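Local coordinates for protein leucine aminopeptidase A1, chloroplastic (Solanum lycopersicum, PDB 5D8N) that removes N-terminal amino acids, leucine by preference, from peptides as a magnesium-dependent M17 aminopeptidase working as a homohexamer, and also acts as a protein-folding chaperone, at residues Gln256-Glu259 with Tyr265-Val268; His350-Ala355 with Ala393-Tyr398; Asp369-Ser374 with Ile379-Thr384. The protein carries 1 engineered substitution. One frame throughout, in Å; residues are numbered along the deposited sequence.

Contact 1 of 3, residues Gln256-Glu259 with Tyr265-Val268; sequences QCKE and YLAV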
ATOM      1  N   GLN A 256      38.752   4.461 -19.523  1.00 25.48           N
ATOM      2  CA  GLN A 256      38.555   4.425 -20.968  1.00 27.61           C
ATOM      3  C   GLN A 256      37.125   4.786 -21.406  1.00 25.65           C
ATOM      4  O   GLN A 256      36.914   5.439 -22.424  1.00 22.99           O
ATOM      5  CB  GLN A 256      38.943   3.050 -21.498  1.00 30.08           C
ATOM      6  CG  GLN A 256      40.432   2.736 -21.365  1.00 32.89           C
ATOM      7  CD  GLN A 256      40.734   1.286 -21.697  1.00 35.10           C
ATOM      8  OE1 GLN A 256      40.439   0.379 -20.920  1.00 32.06           O
ATOM      9  NE2 GLN A 256      41.207   1.055 -22.912  1.00 36.91           N
ATOM     10  N   CYS A 257      36.126   4.378 -20.634  1.00 23.85           N
ATOM     11  CA  CYS A 257      34.746   4.706 -20.995  1.00 21.50           C
ATOM     12  C   CYS A 257      34.500   6.192 -20.746  1.00 22.07           C
ATOM     13  O   CYS A 257      33.716   6.853 -21.453  1.00 22.17           O
ATOM     14  CB  CYS A 257      33.779   3.863 -20.164  1.00 21.66           C
ATOM     15  SG  CYS A 257      33.849   2.108 -20.627  1.00 23.33           S
ATOM     16  N   LYS A 258      35.248   6.747 -19.805  1.00 21.59           N
ATOM     17  CA  LYS A 258      35.113   8.163 -19.519  1.00 25.52           C
ATOM     18  C   LYS A 258      35.682   8.970 -20.667  1.00 24.47           C
ATOM     19  O   LYS A 258      35.086   9.944 -21.080  1.00 23.44           O
ATOM     20  CB  LYS A 258      35.834   8.512 -18.222  1.00 28.19           C
ATOM     21  CG  LYS A 258      35.741   9.970 -17.798  1.00 33.96           C
ATOM     22  CD  LYS A 258      36.256  10.068 -16.368  1.00 42.16           C
ATOM     23  CE  LYS A 258      36.256  11.495 -15.860  1.00 53.64           C
ATOM     24  NZ  LYS A 258      36.762  11.523 -14.460  1.00 66.60           N
ATOM     25  N   GLU A 259      36.764   8.497 -21.266  1.00 27.82           N
ATOM     26  CA  GLU A 259      37.338   9.148 -22.445  1.00 32.24           C
ATOM     27  C   GLU A 259      36.398   9.065 -23.631  1.00 26.36           C
ATOM     28  O   GLU A 259      36.317   9.962 -24.472  1.00 25.40           O
ATOM     29  CB  GLU A 259      38.662   8.453 -22.807  1.00 43.28           C
ATOM     30  CG  GLU A 259      39.644   9.319 -23.569  1.00 59.71           C
ATOM     31  CD  GLU A 259      40.057  10.550 -22.778  1.00 72.57           C
ATOM     32  OE1 GLU A 259      40.278  10.408 -21.556  1.00 81.44           O
ATOM     33  OE2 GLU A 259      40.088  11.668 -23.342  1.00 73.79           O
ATOM     34  N   TYR A 265      26.237   5.397 -18.667  1.00 18.48           N
ATOM     35  CA  TYR A 265      26.757   4.158 -18.109  1.00 18.14           C
ATOM     36  C   TYR A 265      27.539   4.410 -16.817  1.00 19.28           C
ATOM     37  O   TYR A 265      27.305   3.759 -15.792  1.00 17.08           O
ATOM     38  CB  TYR A 265      27.607   3.447 -19.164  1.00 19.00           C
ATOM     39  CG  TYR A 265      28.526   2.324 -18.685  1.00 20.61           C
ATOM     40  CD1 TYR A 265      28.058   1.266 -17.924  1.00 21.31           C
ATOM     41  CD2 TYR A 265      29.836   2.242 -19.137  1.00 23.24           C
ATOM     42  CE1 TYR A 265      28.851   0.159 -17.620  1.00 19.60           C
ATOM     43  CE2 TYR A 265      30.658   1.167 -18.814  1.00 22.07           C
ATOM     44  CZ  TYR A 265      30.167   0.126 -18.050  1.00 21.20           C
ATOM     45  OH  TYR A 265      30.981  -0.968 -17.821  1.00 18.43           O
ATOM     46  N   LEU A 266      28.431   5.398 -16.848  1.00 19.77           N
ATOM     47  CA  LEU A 266      29.294   5.638 -15.709  1.00 19.32           C
ATOM     48  C   LEU A 266      28.531   6.184 -14.521  1.00 19.89           C
ATOM     49  O   LEU A 266      28.844   5.861 -13.379  1.00 21.55           O
ATOM     50  CB  LEU A 266      30.450   6.560 -16.086  1.00 19.58           C
ATOM     51  CG  LEU A 266      31.461   5.914 -17.040  1.00 20.44           C
ATOM     52  CD1 LEU A 266      32.485   6.918 -17.548  1.00 22.09           C
ATOM     53  CD2 LEU A 266      32.211   4.815 -16.325  1.00 22.34           C
ATOM     54  N   ALA A 267      27.453   6.908 -14.769  1.00 19.62           N
ATOM     55  CA  ALA A 267      26.621   7.353 -13.652  1.00 20.84           C
ATOM     56  C   ALA A 267      25.957   6.178 -12.914  1.00 20.51           C
ATOM     57  O   ALA A 267      25.884   6.158 -11.694  1.00 19.81           O
ATOM     58  CB  ALA A 267      25.552   8.311 -14.147  1.00 22.85           C
ATOM     59  N   VAL A 268      25.490   5.198 -13.667  1.00 19.05           N
ATOM     60  CA  VAL A 268      24.866   4.030 -13.048  1.00 21.02           C
ATOM     61  C   VAL A 268      25.900   3.267 -12.261  1.00 20.18           C
ATOM     62  O   VAL A 268      25.651   2.839 -11.147  1.00 20.32           O
ATOM     63  CB  VAL A 268      24.272   3.086 -14.125  1.00 20.66           C
ATOM     64  CG1 VAL A 268      23.727   1.825 -13.478  1.00 20.71           C
ATOM     65  CG2 VAL A 268      23.147   3.792 -14.871  1.00 21.12           C
TER
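Cys257 points its thiol at the rim of the Tyr265 ring, and Leu266 lays one methyl against the helix backbone next to that cysteine. Cys257 SG stands 3.8 Å from Tyr265 CE2 and 5.1 Å from the ring centroid. The line from the centroid to the sulfur runs 89° off the ring normal, so the sulfur lies practically in the ring plane and meets the edge. Tyr265 offers this edge because its CG is anti to the backbone N (chi1 165°), which swings the ring out from helix 263-269 toward helix 254-259.

The second half of the contact is carried by a single branch of Leu266. Leu266 CD1 sits 3.5 Å from Lys258 CA and 3.8 Å from Lys258 CB, and it also comes within 3.8 Å of Cys257 C, so the methyl rests on the peptide link joining the two residues. Lys258 joins in through the root of its side chain; beyond CG the chain runs out extended, away from Leu266, to a weak hydrogen bond between NZ and Gly14 O of a neighbouring subunit.

Tyr265 is tied down at both ends, its OH hydrogen-bonded to Ala355 O and its backbone N to Asp394 OD2. The arrangement is a sulfur-aromatic contact between two short consecutive helices, packed beside the central sheet of the M17 catalytic domain.

Contact 2 of 3, residues His350-Ala355 with Ala393-Tyr398; sequences HFIVAA and ADALIY
In the catalytic domain's central eight-stranded sheet, strand 347-358 is covered on one face by helix 388-401, and this contact is where the two meet. Ile352 and Ala354, two residues apart and therefore on the same face of the strand, both point at the helix. Ile352 does most of the work, with its two branches reaching different turns. Ile352 CG2 lies 4.1 Å from Ala395 CB and equally near Ala395 O. On the other branch, Ile352 CD1 reaches to 3.8 Å from Tyr398 CD1. That methyl arrives near the plane of the ring and meets its edge. Tyr398 has CG anti to the backbone N (chi1 -175°), which sends the ring from the helix toward the strand, where the two side chains cross obliquely.

This is the layered alpha/beta packing of the M17 catalytic domain, with helix and strand running roughly antiparallel (151°), the axes of the two short segments approaching to 8.2 Å. Small residues permit the close spacing: Ala354 CB faces Ala395 CB at 4.3 Å, and their CA atoms are 6.0 Å apart. Phe279, from the adjacent strand 278-284, touches Ile352 and Ala354 and meets the Tyr398 ring edge-to-face, as does His281. On the reverse face of strand 347-358, Phe351 and Val353 pack against helix 327-342.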
ATOM      1  N   HIS A 350      29.820  -8.151 -33.584  1.00 21.37           N
ATOM      2  CA  HIS A 350      30.301  -7.495 -32.374  1.00 21.37           C
ATOM      3  C   HIS A 350      29.380  -7.798 -31.200  1.00 20.37           C
ATOM      4  O   HIS A 350      28.150  -7.730 -31.330  1.00 20.69           O
ATOM      5  CB  HIS A 350      30.350  -5.995 -32.622  1.00 21.89           C
ATOM      6  CG  HIS A 350      31.305  -5.614 -33.701  1.00 22.08           C
ATOM      7  ND1 HIS A 350      32.563  -5.129 -33.435  1.00 24.80           N
ATOM      8  CD2 HIS A 350      31.187  -5.632 -35.046  1.00 24.24           C
ATOM      9  CE1 HIS A 350      33.212  -4.947 -34.569  1.00 27.89           C
ATOM     10  NE2 HIS A 350      32.372  -5.177 -35.561  1.00 26.20           N
ATOM     11  N   PHE A 351      29.970  -8.312 -30.128  1.00 19.50           N
ATOM     12  CA  PHE A 351      29.227  -8.622 -28.914  1.00 19.88           C
ATOM     13  C   PHE A 351      29.581  -7.599 -27.839  1.00 19.17           C
ATOM     14  O   PHE A 351      30.748  -7.463 -27.465  1.00 19.37           O
ATOM     15  CB  PHE A 351      29.562 -10.026 -28.402  1.00 20.62           C
ATOM     16  CG  PHE A 351      29.485 -11.107 -29.429  1.00 20.15           C
ATOM     17  CD1 PHE A 351      30.508 -11.280 -30.360  1.00 21.14           C
ATOM     18  CD2 PHE A 351      28.375 -11.918 -29.508  1.00 21.09           C
ATOM     19  CE1 PHE A 351      30.436 -12.314 -31.277  1.00 21.71           C
ATOM     20  CE2 PHE A 351      28.249 -12.887 -30.490  1.00 21.25           C
ATOM     21  CZ  PHE A 351      29.279 -13.093 -31.378  1.00 20.85           C
ATOM     22  N   ILE A 352      28.587  -6.842 -27.379  1.00 19.64           N
ATOM     23  CA  ILE A 352      28.832  -5.666 -26.539  1.00 19.54           C
ATOM     24  C   ILE A 352      27.998  -5.671 -25.263  1.00 18.92           C
ATOM     25  O   ILE A 352      26.793  -5.867 -25.325  1.00 19.27           O
ATOM     26  CB  ILE A 352      28.553  -4.405 -27.360  1.00 19.96           C
ATOM     27  CG1 ILE A 352      29.597  -4.268 -28.471  1.00 21.89           C
ATOM     28  CG2 ILE A 352      28.573  -3.173 -26.479  1.00 22.01           C
ATOM     29  CD1 ILE A 352      29.158  -3.386 -29.608  1.00 22.15           C
ATOM     30  N   VAL A 353      28.671  -5.606 -24.118  1.00 18.05           N
ATOM     31  CA  VAL A 353      28.029  -5.568 -22.818  1.00 18.53           C
ATOM     32  C   VAL A 353      28.674  -4.512 -21.923  1.00 20.22           C
ATOM     33  O   VAL A 353      29.864  -4.598 -21.602  1.00 18.72           O
ATOM     34  CB  VAL A 353      28.140  -6.911 -22.086  1.00 19.26           C
ATOM     35  CG1 VAL A 353      27.528  -6.803 -20.695  1.00 18.62           C
ATOM     36  CG2 VAL A 353      27.414  -8.007 -22.859  1.00 19.53           C
ATOM     37  N   ALA A 354      27.891  -3.505 -21.544  1.00 21.47           N
ATOM     38  CA  ALA A 354      28.344  -2.514 -20.577  1.00 19.91           C
ATOM     39  C   ALA A 354      28.035  -2.989 -19.163  1.00 19.01           C
ATOM     40  O   ALA A 354      26.907  -2.818 -18.659  1.00 18.47           O
ATOM     41  CB  ALA A 354      27.688  -1.172 -20.849  1.00 21.22           C
ATOM     42  N   ALA A 355      28.999  -3.690 -18.576  1.00 16.86           N
ATOM     43  CA  ALA A 355      28.766  -4.402 -17.334  1.00 17.59           C
ATOM     44  C   ALA A 355      29.072  -3.529 -16.109  1.00 18.02           C
ATOM     45  O   ALA A 355      30.054  -2.787 -16.057  1.00 18.28           O
ATOM     46  CB  ALA A 355      29.618  -5.655 -17.288  1.00 17.49           C
ATOM     47  N   ALA A 393      22.095   2.887 -23.358  1.00 18.98           N
ATOM     48  CA  ALA A 393      22.268   4.063 -24.191  1.00 19.50           C
ATOM     49  C   ALA A 393      23.701   4.200 -24.733  1.00 18.64           C
ATOM     50  O   ALA A 393      23.936   4.296 -25.935  1.00 17.45           O
ATOM     51  CB  ALA A 393      21.869   5.292 -23.406  1.00 19.81           C
ATOM     52  N   ASP A 394      24.669   4.117 -23.834  1.00 19.01           N
ATOM     53  CA  ASP A 394      26.068   4.175 -24.206  1.00 19.24           C
ATOM     54  C   ASP A 394      26.575   2.940 -24.966  1.00 20.73           C
ATOM     55  O   ASP A 394      27.409   3.057 -25.881  1.00 18.79           O
ATOM     56  CB  ASP A 394      26.924   4.467 -22.975  1.00 19.70           C
ATOM     57  CG  ASP A 394      26.855   5.951 -22.564  1.00 22.01           C
ATOM     58  OD1 ASP A 394      26.872   6.796 -23.501  1.00 20.54           O
ATOM     59  OD2 ASP A 394      26.860   6.254 -21.338  1.00 19.70           O
ATOM     60  N   ALA A 395      26.054   1.763 -24.628  1.00 18.85           N
ATOM     61  CA  ALA A 395      26.419   0.560 -25.386  1.00 18.44           C
ATOM     62  C   ALA A 395      25.926   0.613 -26.826  1.00 18.94           C
ATOM     63  O   ALA A 395      26.598   0.168 -27.737  1.00 20.28           O
ATOM     64  CB  ALA A 395      25.859  -0.676 -24.715  1.00 19.18           C
ATOM     65  N   LEU A 396      24.743   1.175 -27.032  1.00 17.91           N
ATOM     66  CA  LEU A 396      24.195   1.274 -28.361  1.00 17.42           C
ATOM     67  C   LEU A 396      24.955   2.286 -29.209  1.00 18.18           C
ATOM     68  O   LEU A 396      25.169   2.081 -30.403  1.00 19.19           O
ATOM     69  CB  LEU A 396      22.700   1.587 -28.276  1.00 16.31           C
ATOM     70  CG  LEU A 396      21.786   0.451 -27.826  1.00 17.09           C
ATOM     71  CD1 LEU A 396      20.380   0.982 -27.516  1.00 18.11           C
ATOM     72  CD2 LEU A 396      21.634  -0.641 -28.872  1.00 18.09           C
ATOM     73  N   ILE A 397      25.327   3.404 -28.604  1.00 18.51           N
ATOM     74  CA  ILE A 397      26.125   4.409 -29.296  1.00 18.76           C
ATOM     75  C   ILE A 397      27.439   3.760 -29.695  1.00 19.85           C
ATOM     76  O   ILE A 397      27.862   3.897 -30.828  1.00 20.32           O
ATOM     77  CB  ILE A 397      26.383   5.625 -28.393  1.00 19.29           C
ATOM     78  CG1 ILE A 397      25.081   6.410 -28.207  1.00 19.55           C
ATOM     79  CG2 ILE A 397      27.427   6.550 -28.996  1.00 21.32           C
ATOM     80  CD1 ILE A 397      25.051   7.293 -26.963  1.00 20.49           C
ATOM     81  N   TYR A 398      28.048   2.995 -28.789  1.00 19.05           N
ATOM     82  CA  TYR A 398      29.300   2.317 -29.093  1.00 20.65           C
ATOM     83  C   TYR A 398      29.132   1.335 -30.240  1.00 22.51           C
ATOM     84  O   TYR A 398      29.939   1.275 -31.164  1.00 21.59           O
ATOM     85  CB  TYR A 398      29.778   1.553 -27.861  1.00 21.52           C
ATOM     86  CG  TYR A 398      31.131   0.908 -28.013  1.00 24.07           C
ATOM     87  CD1 TYR A 398      31.258  -0.375 -28.488  1.00 22.40           C
ATOM     88  CD2 TYR A 398      32.289   1.603 -27.709  1.00 26.82           C
ATOM     89  CE1 TYR A 398      32.500  -0.955 -28.656  1.00 21.93           C
ATOM     90  CE2 TYR A 398      33.542   1.007 -27.807  1.00 25.84           C
ATOM     91  CZ  TYR A 398      33.637  -0.263 -28.315  1.00 24.74           C
ATOM     92  OH  TYR A 398      34.866  -0.882 -28.355  1.00 24.46           O
TER

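Contact 3 of 3, residues Asp369-Ser374 with Ile379-Thr384; sequences DIVTAS and IEVNNT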
ATOM      1  N   ASP A 369      19.128  13.362 -10.781  1.00 20.85           N
ATOM      2  CA  ASP A 369      20.391  13.687 -11.418  1.00 21.53           C
ATOM      3  C   ASP A 369      20.209  13.769 -12.930  1.00 21.35           C
ATOM      4  O   ASP A 369      19.397  13.040 -13.507  1.00 21.74           O
ATOM      5  CB  ASP A 369      21.472  12.644 -11.106  1.00 23.07           C
ATOM      6  CG  ASP A 369      22.066  12.801  -9.709  1.00 24.36           C
ATOM      7  OD1 ASP A 369      21.683  13.718  -8.956  1.00 24.33           O
ATOM      8  OD2 ASP A 369      22.983  12.021  -9.384  1.00 25.03           O
ATOM      9  N   ILE A 370      21.045  14.573 -13.577  1.00 18.77           N
ATOM     10  CA  ILE A 370      20.984  14.677 -15.024  1.00 18.12           C
ATOM     11  C   ILE A 370      22.312  14.202 -15.589  1.00 17.32           C
ATOM     12  O   ILE A 370      23.363  14.716 -15.200  1.00 17.31           O
ATOM     13  CB  ILE A 370      20.735  16.112 -15.478  1.00 18.56           C
ATOM     14  CG1 ILE A 370      19.334  16.577 -15.086  1.00 19.19           C
ATOM     15  CG2 ILE A 370      20.891  16.208 -16.990  1.00 19.51           C
ATOM     16  CD1 ILE A 370      19.111  18.063 -15.265  1.00 19.21           C
ATOM     17  N   VAL A 371      22.269  13.139 -16.387  1.00 16.93           N
ATOM     18  CA  VAL A 371      23.484  12.514 -16.899  1.00 16.88           C
ATOM     19  C   VAL A 371      23.520  12.734 -18.399  1.00 18.99           C
ATOM     20  O   VAL A 371      22.483  12.927 -19.045  1.00 20.95           O
ATOM     21  CB  VAL A 371      23.514  11.017 -16.568  1.00 18.68           C
ATOM     22  CG1 VAL A 371      23.296  10.803 -15.075  1.00 19.33           C
ATOM     23  CG2 VAL A 371      22.439  10.259 -17.330  1.00 18.82           C
ATOM     24  N   THR A 372      24.716  12.688 -18.963  1.00 18.72           N
ATOM     25  CA  THR A 372      24.906  12.955 -20.377  1.00 19.18           C
ATOM     26  C   THR A 372      25.480  11.736 -21.081  1.00 18.52           C
ATOM     27  O   THR A 372      26.606  11.293 -20.798  1.00 18.65           O
ATOM     28  CB  THR A 372      25.822  14.185 -20.521  1.00 20.88           C
ATOM     29  OG1 THR A 372      25.249  15.263 -19.759  1.00 20.66           O
ATOM     30  CG2 THR A 372      26.010  14.634 -21.976  1.00 20.73           C
ATOM     31  N   ALA A 373      24.725  11.209 -22.037  1.00 18.87           N
ATOM     32  CA  ALA A 373      25.201  10.040 -22.800  1.00 20.61           C
ATOM     33  C   ALA A 373      26.285  10.444 -23.802  1.00 22.16           C
ATOM     34  O   ALA A 373      26.540  11.635 -24.009  1.00 21.56           O
ATOM     35  CB  ALA A 373      24.040   9.387 -23.534  1.00 20.41           C
ATOM     36  N   SER A 374      26.956   9.451 -24.372  1.00 21.84           N
ATOM     37  CA  SER A 374      28.112   9.695 -25.224  1.00 24.30           C
ATOM     38  C   SER A 374      27.744  10.282 -26.582  1.00 22.84           C
ATOM     39  O   SER A 374      28.625  10.683 -27.334  1.00 24.04           O
ATOM     40  CB  SER A 374      28.933   8.407 -25.419  1.00 26.16           C
ATOM     41  OG  SER A 374      28.127   7.300 -25.778  1.00 25.95           O
ATOM     42  N   ILE A 379      19.821  13.190 -19.893  1.00 18.84           N
ATOM     43  CA  ILE A 379      18.742  12.371 -19.339  1.00 18.88           C
ATOM     44  C   ILE A 379      18.520  12.698 -17.893  1.00 17.99           C
ATOM     45  O   ILE A 379      19.448  12.655 -17.088  1.00 18.45           O
ATOM     46  CB  ILE A 379      19.092  10.869 -19.422  1.00 19.38           C
ATOM     47  CG1 ILE A 379      19.408  10.490 -20.868  1.00 20.64           C
ATOM     48  CG2 ILE A 379      17.961  10.002 -18.893  1.00 19.05           C
ATOM     49  CD1 ILE A 379      20.418   9.364 -20.944  1.00 25.11           C
ATOM     50  N   GLU A 380      17.310  13.143 -17.593  1.00 17.81           N
ATOM     51  CA  GLU A 380      16.911  13.349 -16.212  1.00 18.75           C
ATOM     52  C   GLU A 380      16.433  12.040 -15.606  1.00 17.89           C
ATOM     53  O   GLU A 380      15.512  11.399 -16.106  1.00 18.74           O
ATOM     54  CB  GLU A 380      15.796  14.385 -16.090  1.00 21.38           C
ATOM     55  CG  GLU A 380      15.306  14.567 -14.657  1.00 23.49           C
ATOM     56  CD  GLU A 380      14.177  15.578 -14.535  1.00 26.99           C
ATOM     57  OE1 GLU A 380      13.433  15.834 -15.530  1.00 24.14           O
ATOM     58  OE2 GLU A 380      14.139  16.167 -13.431  1.00 29.64           O
ATOM     59  N   VAL A 381      17.112  11.605 -14.560  1.00 18.94           N
ATOM     60  CA  VAL A 381      16.860  10.268 -14.048  1.00 22.08           C
ATOM     61  C   VAL A 381      15.744  10.379 -13.025  1.00 22.29           C
ATOM     62  O   VAL A 381      15.999  10.533 -11.847  1.00 25.07           O
ATOM     63  CB  VAL A 381      18.147   9.634 -13.482  1.00 23.65           C
ATOM     64  CG1 VAL A 381      17.851   8.255 -12.920  1.00 28.22           C
ATOM     65  CG2 VAL A 381      19.199   9.531 -14.566  1.00 24.77           C
ATOM     66  N   ASN A 382      14.501  10.292 -13.469  1.00 24.08           N
ATOM     67  CA  ASN A 382      13.375  10.423 -12.555  1.00 26.26           C
ATOM     68  C   ASN A 382      13.101   9.133 -11.785  1.00 33.76           C
ATOM     69  O   ASN A 382      12.363   9.164 -10.796  1.00 34.70           O
ATOM     70  CB  ASN A 382      12.102  10.870 -13.276  1.00 23.77           C
ATOM     71  CG  ASN A 382      11.636   9.850 -14.302  1.00 27.30           C
ATOM     72  OD1 ASN A 382      12.422   9.389 -15.121  1.00 28.96           O
ATOM     73  ND2 ASN A 382      10.336   9.633 -14.379  1.00 28.22           N
ATOM     74  N   ASN A 383      13.687   8.018 -12.216  1.00 31.53           N
ATOM     75  CA  ASN A 383      13.438   6.749 -11.535  1.00 36.39           C
ATOM     76  C   ASN A 383      14.694   5.883 -11.529  1.00 33.09           C
ATOM     77  O   ASN A 383      15.109   5.387 -12.582  1.00 31.60           O
ATOM     78  CB  ASN A 383      12.307   6.016 -12.250  1.00 42.48           C
ATOM     79  CG  ASN A 383      11.916   4.713 -11.583  1.00 52.32           C
ATOM     80  OD1 ASN A 383      12.114   4.505 -10.395  1.00 58.28           O
ATOM     81  ND2 ASN A 383      11.344   3.823 -12.369  1.00 59.55           N
ATOM     82  N   THR A 384      15.257   5.671 -10.343  1.00 29.41           N
ATOM     83  CA  THR A 384      16.474   4.883 -10.183  1.00 31.62           C
ATOM     84  C   THR A 384      16.290   3.364 -10.257  1.00 33.83           C
ATOM     85  O   THR A 384      17.269   2.622 -10.320  1.00 37.67           O
ATOM     86  CB  THR A 384      17.202   5.217  -8.866  1.00 31.61           C
ATOM     87  OG1 THR A 384      16.298   5.052  -7.772  1.00 33.12           O
ATOM     88  CG2 THR A 384      17.740   6.661  -8.913  1.00 33.45           C
TER
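Val371 and Ile379 form the hydrogen-bonded pair at the heart of this antiparallel contact, each giving its N-H to the other's carbonyl. Val371 N reaches Ile379 O at 2.9 Å. The return bond, Ile379 N to Val371 O, is 2.8 Å. A third bond, Val381 N to Asp369 O at 2.9 Å, is the straightest of the three, at 166° about the hydrogen. Between them sits the non-hydrogen-bonded pair Ile370 and Glu380, where Ile370 CA makes a CH...O contact of 3.3 Å with Ile379 O.

The Val371 and Ile379 side chains share one face, CG2 of Val371 lying 4.0 Å from Ile379 CB. Further along that face, Val371 CG1 packs against Val381 CG2 at 4.3 Å.

In the next shell, Asp369 forms a salt bridge with Arg366, while Glu380 is held by Ser465 and by a salt bridge to Lys323 of a neighbouring subunit. Val381 is the centre of an inverse gamma turn. The whole is a beta hairpin at a subunit interface, just ahead in sequence of Asp385 and Glu387, residues that bind the catalytic-domain magnesium ions.

Overall arrangement
All three contacts lie in the M17 catalytic domain, on the same side of the chain's centre. Contact 1 comes first along the chain; contact 3 is nested in the loop that contact 2 closes, its hairpin following strand 347-358 and preceding helix 388-401 in sequence. Their centres are about 12 Å (1 to 2), 13 Å (1 to 3) and 17 Å (2 to 3) apart. Asp394 of contact 2, already paired with contact 1, also probably hydrogen-bonds Ser374 OG, while Ala267 packs directly on Val371. Contact 2 lies in the sheet core, while contacts 1 and 3 also touch a second subunit, and Val381 of contact 3 comes within about 5 Å, side chain to side chain, of the magnesium-binding Glu387.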